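Local coordinates for endoglucanase, glycoside hydrolase family 5 protein (Cytophaga hutchinsonii, PDB 5IHS) that probably cleaves internal beta-1,4-glucosidic bonds of cellulose as a family 5 endoglucanase built on a TIM barrel, at residues A112-G117 with I150-Y155; P223-Q228 with C252-N257. One frame throughout, in Å; residues are numbered along the deposited sequence.

Contact 1: A112-G117 with I150-Y155; sequences AAIAKG and IPNIIY
N152 reaches across to the last turn of helix 99-116 and meets I114 at a slant. Its CB sits 4.2 Å from I114 CG1, and CG is closer to that methylene at 3.9 Å. CG stands anti to the carbonyl carbon of N152 (chi1 -52°), which sends the amide out toward the helix. There OD1 lies 4.0 Å from I114 CG1, while ND2 comes up against the backbone, 3.5 Å from I114 CA. ND2 is well held: it donates to the backbone O of I118, just past the helix, and to a water 3.0 Å away that gives a hydrogen bond to I114 O. With an alanine in place of N152, I118 O and the bridging water would probably lose their donor, and a gap is likely to open beside I114. I114 and I150 meet roughly at right angles, I114 CD1 lying 3.9 Å from I150 CG2; Y147 of helix 133-147 also touches I114. G117, with positive phi, closes the end of the helix in a Schellman motif, and I150-I153 form a type I turn into strand 153-156: packing of a helix C-terminus against the start of the next-but-one strand, at the N-terminal rim of a (beta/alpha)8 barrel.

Contact 2: P223-Q228 with C252-N257; sequences PGTHKQ and CDASGN
In T225 the hydroxyl lies anti to the carbonyl carbon, beside the backbone N (chi1 -54°), which points OG1 at the 252-257 loop, where it takes a fairly straight hydrogen bond from the backbone N of A254 at 2.9 Å. D253 holds CG between its own N and carbonyl carbon (chi1 66°), and this torsion leads the carboxylate away from T225. The CB of D253 itself lies 3.2 Å from T225 OG1. The carboxylate works within its own loop: OD1 accepts from S255 OG at 2.8 Å on its syn side and, more loosely, from S255 N on its anti side, while OD2 is bonded to N259. S255 OG then accepts from N257 N, so an Asx turn runs straight into an ST turn.

Next to T225 along the chain, the backbones come together. G224 N donates to C252 O at 2.9 Å, but from above the carbonyl plane, the C=O...N angle being only 107°, so the bond misses the lone pairs. P223 CD rests 3.5 Å from the same oxygen. Any side chain on G224 would collide with the C252-D253 peptide, which explains how these backbones can lie so near. A254 CB approaches the H226 ring obliquely, 4.1 Å from its CE1, and the same ring has T225 CB 4.0 Å above its centre; H226 ND1 is tied to Y222 N. K227 NZ donates to P223 O, in the carbonyl plane. Helix 262-274 backs P223 through E264, T265 and W268. This is loop-on-loop packing between the sixth and seventh beta-to-alpha connections of a TIM barrel, at the C-terminal ends of the strands, the end where family 5 glycosidases carry their active site.

In the fold
The two contacts sit at opposite ends of one eight-stranded barrel. Their centres are about 30 Å apart, on opposite sides of the chain's centre, and their nearest atoms stay about 20 Å from each other, so neither touches the other. Contact 1 lies where strand 153-156, the fourth, begins; contact 2 joins the loops that leave strands 215-221 and 244-249, the sixth and seventh. In family 5 enzymes the catalytic glutamates come at the C-terminal ends of the fourth and seventh strands, so contact 2 probably belongs to the rim around the cellulose-binding face, whereas 112-117 with 150-155 is structural packing at the other end of the barrel.

Contact 1: A112-G117 with I150-Y155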
loop_
_atom_site.group_PDB
_atom_site.type_symbol
_atom_site.label_atom_id
_atom_site.label_comp_id
_atom_site.label_asym_id
_atom_site.label_seq_id
_atom_site.Cartn_x
_atom_site.Cartn_y
_atom_site.Cartn_z
ATOM N N ALA A 112 -2.018 -9.747 12.672
ATOM C CA ALA A 112 -0.828 -9.273 13.366
ATOM C C ALA A 112 -0.815 -7.757 13.462
ATOM O O ALA A 112 -0.431 -7.201 14.493
ATOM C CB ALA A 112 0.426 -9.762 12.649
ATOM N N ALA A 113 -1.204 -7.060 12.391
ATOM C CA ALA A 113 -1.277 -5.603 12.457
ATOM C C ALA A 113 -2.260 -5.151 13.528
ATOM O O ALA A 113 -2.006 -4.171 14.242
ATOM C CB ALA A 113 -1.671 -5.034 11.096
ATOM N N ILE A 114 -3.396 -5.845 13.647
ATOM C CA ILE A 114 -4.360 -5.520 14.695
ATOM C C ILE A 114 -3.743 -5.760 16.073
ATOM O O ILE A 114 -3.840 -4.916 16.975
ATOM C CB ILE A 114 -5.672 -6.306 14.480
ATOM C CG1 ILE A 114 -6.367 -5.845 13.192
ATOM C CG2 ILE A 114 -6.608 -6.150 15.671
ATOM C CD1 ILE A 114 -7.469 -6.792 12.701
ATOM N N ALA A 115 -3.077 -6.903 16.249
ATOM C CA ALA A 115 -2.463 -7.209 17.535
ATOM C C ALA A 115 -1.380 -6.198 17.894
ATOM O O ALA A 115 -1.198 -5.864 19.072
ATOM C CB ALA A 115 -1.895 -8.625 17.518
ATOM N N LYS A 116 -0.641 -5.707 16.905
ATOM C CA LYS A 116 0.490 -4.819 17.151
ATOM C C LYS A 116 0.127 -3.345 17.021
ATOM O O LYS A 116 0.978 -2.480 17.263
ATOM C CB LYS A 116 1.671 -5.178 16.239
ATOM C CG LYS A 116 2.230 -6.578 16.477
ATOM C CD LYS A 116 2.726 -6.824 17.905
ATOM C CE LYS A 116 2.529 -8.281 18.334
ATOM N NZ LYS A 116 2.761 -9.261 17.242
ATOM N N GLY A 117 -1.122 -3.037 16.694
ATOM C CA GLY A 117 -1.583 -1.665 16.667
ATOM C C GLY A 117 -1.058 -0.796 15.547
ATOM O O GLY A 117 -0.882 0.406 15.762
ATOM N N ILE A 150 -13.097 -2.323 12.355
ATOM C CA ILE A 150 -11.755 -2.278 12.919
ATOM C C ILE A 150 -10.966 -1.156 12.263
ATOM O O ILE A 150 -10.869 -1.111 11.033
ATOM C CB ILE A 150 -11.046 -3.636 12.772
ATOM C CG1 ILE A 150 -11.906 -4.673 13.507
ATOM C CG2 ILE A 150 -9.651 -3.578 13.336
ATOM C CD1 ILE A 150 -11.436 -6.064 13.399
ATOM N N PRO A 151 -10.370 -0.234 13.029
ATOM C CA PRO A 151 -9.797 0.977 12.409
ATOM C C PRO A 151 -8.501 0.745 11.657
ATOM O O PRO A 151 -8.082 1.619 10.881
ATOM C CB PRO A 151 -9.579 1.913 13.604
ATOM C CG PRO A 151 -9.408 0.970 14.779
ATOM C CD PRO A 151 -10.365 -0.157 14.508
ATOM N N ASN A 152 -7.850 -0.394 11.855
ATOM C CA ASN A 152 -6.553 -0.633 11.226
ATOM C C ASN A 152 -6.642 -0.816 9.714
ATOM O O ASN A 152 -5.613 -0.714 9.041
ATOM C CB ASN A 152 -5.943 -1.921 11.789
ATOM C CG ASN A 152 -5.913 -1.952 13.297
ATOM O OD1 ASN A 152 -6.962 -1.912 13.951
ATOM N ND2 ASN A 152 -4.711 -2.089 13.868
ATOM N N ILE A 153 -7.819 -1.143 9.185
ATOM C CA ILE A 153 -7.953 -1.680 7.830
ATOM C C ILE A 153 -8.006 -0.567 6.791
ATOM O O ILE A 153 -8.807 0.365 6.905
ATOM C CB ILE A 153 -9.232 -2.525 7.720
ATOM C CG1 ILE A 153 -9.372 -3.544 8.865
ATOM C CG2 ILE A 153 -9.336 -3.149 6.323
ATOM C CD1 ILE A 153 -8.300 -4.574 8.899
ATOM N N ILE A 154 -7.219 -0.736 5.729
ATOM C CA ILE A 154 -7.285 0.039 4.493
ATOM C C ILE A 154 -7.412 -0.970 3.352
ATOM O O ILE A 154 -6.660 -1.949 3.305
ATOM C CB ILE A 154 -6.006 0.889 4.315
ATOM C CG1 ILE A 154 -5.834 1.863 5.490
ATOM C CG2 ILE A 154 -6.021 1.625 2.978
ATOM C CD1 ILE A 154 -4.432 2.432 5.601
ATOM N N TYR A 155 -8.379 -0.765 2.456
ATOM C CA TYR A 155 -8.585 -1.668 1.330
ATOM C C TYR A 155 -7.957 -1.089 0.069
ATOM O O TYR A 155 -8.081 0.108 -0.192
ATOM C CB TYR A 155 -10.074 -1.891 1.068
ATOM C CG TYR A 155 -10.851 -2.390 2.258
ATOM C CD1 TYR A 155 -10.946 -3.743 2.536
ATOM C CD2 TYR A 155 -11.505 -1.509 3.099
ATOM C CE1 TYR A 155 -11.673 -4.201 3.624
ATOM C CE2 TYR A 155 -12.238 -1.956 4.189
ATOM C CZ TYR A 155 -12.319 -3.300 4.444
ATOM O OH TYR A 155 -13.025 -3.779 5.527
HETATM O O HOH W 1 -4.890 -2.433 16.813
#

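Contact 2: P223-Q228 with C252-N257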
loop_
_atom_site.group_PDB
_atom_site.type_symbol
_atom_site.label_atom_id
_atom_site.label_comp_id
_atom_site.label_asym_id
_atom_site.label_seq_id
_atom_site.Cartn_x
_atom_site.Cartn_y
_atom_site.Cartn_z
ATOM N N PRO A 223 11.833 5.535 -8.906
ATOM C CA PRO A 223 12.563 6.783 -9.223
ATOM C C PRO A 223 13.700 6.636 -10.216
ATOM O O PRO A 223 14.193 7.658 -10.713
ATOM C CB PRO A 223 13.094 7.226 -7.853
ATOM C CG PRO A 223 13.203 5.947 -7.087
ATOM C CD PRO A 223 12.036 5.117 -7.514
ATOM N N GLY A 224 14.147 5.420 -10.519
ATOM C CA GLY A 224 15.062 5.251 -11.635
ATOM C C GLY A 224 14.419 5.530 -12.975
ATOM O O GLY A 224 15.121 5.795 -13.956
ATOM N N THR A 225 13.094 5.490 -13.022
ATOM C CA THR A 225 12.292 5.709 -14.216
ATOM C C THR A 225 11.440 6.964 -14.140
ATOM O O THR A 225 11.327 7.697 -15.126
ATOM C CB THR A 225 11.373 4.496 -14.433
ATOM O OG1 THR A 225 12.158 3.295 -14.461
ATOM C CG2 THR A 225 10.570 4.632 -15.729
ATOM N N HIS A 226 10.843 7.220 -12.982
ATOM C CA HIS A 226 9.825 8.251 -12.816
ATOM C C HIS A 226 10.379 9.394 -11.984
ATOM O O HIS A 226 10.789 9.191 -10.837
ATOM C CB HIS A 226 8.605 7.665 -12.116
ATOM C CG HIS A 226 8.066 6.454 -12.787
ATOM N ND1 HIS A 226 7.816 5.283 -12.110
ATOM C CD2 HIS A 226 7.760 6.218 -14.086
ATOM C CE1 HIS A 226 7.359 4.383 -12.961
ATOM N NE2 HIS A 226 7.315 4.924 -14.167
ATOM N N LYS A 227 10.376 10.590 -12.560
ATOM C CA LYS A 227 10.992 11.751 -11.939
ATOM C C LYS A 227 10.013 12.922 -11.918
ATOM O O LYS A 227 8.850 12.738 -11.551
ATOM C CB LYS A 227 12.332 12.052 -12.610
ATOM C CG LYS A 227 13.241 10.827 -12.604
ATOM C CD LYS A 227 14.589 11.121 -13.185
ATOM C CE LYS A 227 15.289 9.852 -13.638
ATOM N NZ LYS A 227 15.836 9.043 -12.547
ATOM N N GLN A 228 10.448 14.126 -12.284
ATOM C CA GLN A 228 9.588 15.287 -12.068
ATOM C C GLN A 228 8.294 15.211 -12.874
ATOM O O GLN A 228 7.268 15.727 -12.428
ATOM C CB GLN A 228 10.345 16.573 -12.386
ATOM C CG GLN A 228 9.573 17.830 -12.057
ATOM C CD GLN A 228 9.277 17.949 -10.577
ATOM O OE1 GLN A 228 10.128 17.648 -9.735
ATOM N NE2 GLN A 228 8.067 18.383 -10.249
ATOM N N CYS A 252 14.488 2.230 -7.346
ATOM C CA CYS A 252 15.275 1.839 -8.507
ATOM C C CYS A 252 14.420 2.036 -9.753
ATOM O O CYS A 252 13.385 2.713 -9.734
ATOM C CB CYS A 252 15.760 0.398 -8.315
ATOM S SG CYS A 252 14.455 -0.783 -8.037
ATOM N N ASP A 253 14.825 1.446 -10.869
ATOM C CA ASP A 253 13.930 1.629 -12.002
ATOM C C ASP A 253 12.715 0.687 -11.908
ATOM O O ASP A 253 12.602 -0.188 -11.034
ATOM C CB ASP A 253 14.656 1.624 -13.337
ATOM C CG ASP A 253 15.246 0.323 -13.644
ATOM O OD1 ASP A 253 14.615 -0.680 -13.270
ATOM O OD2 ASP A 253 16.335 0.300 -14.269
ATOM N N ALA A 254 11.767 0.928 -12.805
ATOM C CA ALA A 254 10.441 0.337 -12.701
ATOM C C ALA A 254 10.440 -1.170 -12.884
ATOM O O ALA A 254 9.451 -1.813 -12.527
ATOM C CB ALA A 254 9.508 0.993 -13.718
ATOM N N SER A 255 11.511 -1.750 -13.424
ATOM C CA SER A 255 11.585 -3.198 -13.531
ATOM C C SER A 255 11.853 -3.875 -12.197
ATOM O O SER A 255 11.726 -5.100 -12.113
ATOM C CB SER A 255 12.706 -3.592 -14.490
ATOM O OG SER A 255 13.974 -3.289 -13.928
ATOM N N GLY A 256 12.231 -3.123 -11.166
ATOM C CA GLY A 256 12.619 -3.702 -9.898
ATOM C C GLY A 256 14.084 -4.066 -9.794
ATOM O O GLY A 256 14.519 -4.537 -8.737
ATOM N N ASN A 257 14.863 -3.865 -10.852
ATOM C CA ASN A 257 16.273 -4.234 -10.850
ATOM C C ASN A 257 17.027 -3.206 -11.676
ATOM O O ASN A 257 16.600 -2.873 -12.784
ATOM C CB ASN A 257 16.467 -5.646 -11.426
ATOM C CG ASN A 257 17.807 -6.244 -11.061
ATOM O OD1 ASN A 257 18.240 -6.182 -9.918
ATOM N ND2 ASN A 257 18.475 -6.825 -12.043
#